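Local atomic coordinates of putative transcriptional coactivator P15 (Enterobacteria phage t5, PDB entry 4BG7), a protein that probably binds DNA as a phage homolog of the eukaryotic transcription coactivator PC4 and is implicated in recombination-dependent DNA replication. Residues 28-33 / 41-46. Numbering follows the deposited sequence.
Sequences VRLTVS and MGIRYW
The guanidinium of R29 lies flat over the indole of W46, the two planes only 5° apart. Its CZ sits 3.5 Å from the centroid of the W46 six-membered ring, a cation-pi contact over the face, while R29 CD makes a CH-pi contact with the five-membered ring. An extended chain from CG to NE carries the group across the indole, and Q27 takes a hydrogen bond from R29 NH2. At the indole edge, in plane, a water accepts from W46 NE1 (3.0 Å) and donates to T31 OG1, joining the two strands. T31 OG1 in turn donates to R29 O at 2.9 Å, from above the carbonyl plane; R44 N reaches the same oxygen within that plane, at 3.0 Å, so two donors grip it. R29 with R44 and T31 with G42 are antiparallel hydrogen-bonded pairs. On the other face, V28 CG1, anti to the backbone N (chi1 -172°), presses on I43 CG2, a tight 3.3 Å, and V28 CG2 meets Y45 CE1 obliquely. L30 CD1 touches I43 CD1 at 3.9 Å, their side chains crossing nearly at right angles. This twisted beta hairpin forms the middle of the four-stranded antiparallel sheet: strand 13-23 flanks 26-35, strand 54-64 flanks 38-48, helix 67-83 packs on M41, and F61 and A76 of the second subunit cover the apolar face at I43, Y45 and L30.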
loop_
_atom_site.group_PDB
_atom_site.type_symbol
_atom_site.label_atom_id
_atom_site.label_comp_id
_atom_site.label_asym_id
_atom_site.label_seq_id
_atom_site.Cartn_x
_atom_site.Cartn_y
_atom_site.Cartn_z
ATOM N N VAL A 28 6.047 -9.175 4.659
ATOM C CA VAL A 28 5.345 -7.900 4.465
ATOM C C VAL A 28 3.837 -8.138 4.550
ATOM O O VAL A 28 3.296 -8.840 3.725
ATOM C CB VAL A 28 5.698 -7.303 3.069
ATOM C CG1 VAL A 28 5.143 -5.916 2.928
ATOM C CG2 VAL A 28 7.200 -7.273 2.849
ATOM N N ARG A 29 3.150 -7.587 5.567
ATOM C CA ARG A 29 1.680 -7.746 5.676
ATOM C C ARG A 29 0.910 -6.454 5.539
ATOM O O ARG A 29 1.173 -5.482 6.240
ATOM C CB ARG A 29 1.221 -8.407 6.977
ATOM C CG ARG A 29 1.801 -9.787 7.149
ATOM C CD ARG A 29 0.988 -10.600 8.109
ATOM N NE ARG A 29 1.810 -11.737 8.441
ATOM C CZ ARG A 29 1.425 -12.777 9.175
ATOM N NH1 ARG A 29 0.185 -12.834 9.662
ATOM N NH2 ARG A 29 2.321 -13.756 9.417
ATOM N N LEU A 30 -0.025 -6.435 4.598
ATOM C CA LEU A 30 -0.975 -5.345 4.440
ATOM C C LEU A 30 -1.901 -5.357 5.617
ATOM O O LEU A 30 -2.628 -6.357 5.876
ATOM C CB LEU A 30 -1.839 -5.478 3.173
ATOM C CG LEU A 30 -2.705 -4.262 2.809
ATOM C CD1 LEU A 30 -1.776 -3.101 2.561
ATOM C CD2 LEU A 30 -3.501 -4.643 1.531
ATOM N N THR A 31 -1.929 -4.222 6.301
ATOM C CA THR A 31 -2.499 -4.178 7.640
ATOM C C THR A 31 -3.484 -3.021 7.812
ATOM O O THR A 31 -3.234 -1.919 7.343
ATOM C CB THR A 31 -1.383 -4.044 8.690
ATOM O OG1 THR A 31 -0.529 -5.160 8.551
ATOM C CG2 THR A 31 -1.998 -3.940 10.107
ATOM N N VAL A 32 -4.605 -3.322 8.460
ATOM C CA VAL A 32 -5.507 -2.298 8.935
ATOM C C VAL A 32 -5.333 -2.395 10.463
ATOM O O VAL A 32 -5.495 -3.483 11.076
ATOM C CB VAL A 32 -6.984 -2.507 8.599
ATOM C CG1 VAL A 32 -7.849 -1.368 9.259
ATOM C CG2 VAL A 32 -7.185 -2.556 7.079
ATOM N N SER A 33 -5.079 -1.254 11.061
ATOM C CA SER A 33 -4.829 -1.158 12.505
ATOM C C SER A 33 -5.579 0.024 13.096
ATOM O O SER A 33 -5.929 0.967 12.392
ATOM C CB SER A 33 -3.331 -1.011 12.737
ATOM O OG SER A 33 -2.757 0.160 12.169
ATOM N N MET A 41 -4.134 2.180 7.347
ATOM C CA MET A 41 -3.667 1.089 6.497
ATOM C C MET A 41 -2.198 1.251 6.207
ATOM O O MET A 41 -1.694 2.341 6.005
ATOM C CB MET A 41 -4.436 0.944 5.157
ATOM C CG MET A 41 -4.547 2.181 4.321
ATOM S SD MET A 41 -5.166 1.867 2.635
ATOM C CE MET A 41 -5.520 3.544 2.195
ATOM N N GLY A 42 -1.506 0.123 6.153
ATOM C CA GLY A 42 -0.074 0.157 5.877
ATOM C C GLY A 42 0.578 -1.209 5.816
ATOM O O GLY A 42 -0.092 -2.222 5.599
ATOM N N ILE A 43 1.887 -1.240 6.030
ATOM C CA ILE A 43 2.598 -2.508 6.014
ATOM C C ILE A 43 3.243 -2.733 7.378
ATOM O O ILE A 43 3.986 -1.888 7.810
ATOM C CB ILE A 43 3.692 -2.450 4.955
ATOM C CG1 ILE A 43 3.092 -2.474 3.558
ATOM C CG2 ILE A 43 4.715 -3.565 5.156
ATOM C CD1 ILE A 43 2.045 -3.490 3.153
ATOM N N ARG A 44 2.885 -3.813 8.070
ATOM C CA ARG A 44 3.557 -4.178 9.328
ATOM C C ARG A 44 4.491 -5.317 9.024
ATOM O O ARG A 44 4.102 -6.265 8.322
ATOM C CB ARG A 44 2.543 -4.651 10.380
ATOM C CG ARG A 44 3.211 -4.953 11.709
ATOM C CD ARG A 44 2.329 -5.723 12.639
ATOM N NE ARG A 44 1.275 -4.925 13.312
ATOM C CZ ARG A 44 1.402 -4.280 14.462
ATOM N NH1 ARG A 44 2.565 -4.209 15.071
ATOM N NH2 ARG A 44 0.326 -3.666 14.975
ATOM N N TYR A 45 5.715 -5.255 9.536
ATOM C CA TYR A 45 6.681 -6.369 9.307
ATOM C C TYR A 45 6.579 -7.495 10.352
ATOM O O TYR A 45 6.621 -7.221 11.553
ATOM C CB TYR A 45 8.104 -5.861 9.254
ATOM C CG TYR A 45 8.339 -5.025 8.016
ATOM C CD1 TYR A 45 8.479 -5.634 6.769
ATOM C CD2 TYR A 45 8.312 -3.632 8.058
ATOM C CE1 TYR A 45 8.679 -4.869 5.618
ATOM C CE2 TYR A 45 8.485 -2.868 6.899
ATOM C CZ TYR A 45 8.647 -3.504 5.685
ATOM O OH TYR A 45 8.819 -2.784 4.523
ATOM N N TRP A 46 6.428 -8.729 9.882
ATOM C CA TRP A 46 6.627 -9.926 10.707
ATOM C C TRP A 46 7.991 -10.537 10.480
ATOM O O TRP A 46 8.475 -10.542 9.348
ATOM C CB TRP A 46 5.539 -10.876 10.453
ATOM C CG TRP A 46 4.183 -10.320 10.814
ATOM C CD1 TRP A 46 3.658 -9.111 10.400
ATOM C CD2 TRP A 46 3.118 -10.952 11.538
ATOM N NE1 TRP A 46 2.413 -8.945 10.849
ATOM C CE2 TRP A 46 2.029 -9.988 11.574
ATOM C CE3 TRP A 46 2.977 -12.148 12.224
ATOM C CZ2 TRP A 46 0.825 -10.250 12.215
ATOM C CZ3 TRP A 46 1.780 -12.408 12.869
ATOM C CH2 TRP A 46 0.715 -11.498 12.852
HETATM O O HOH W 1 -0.131 -7.324 10.440
#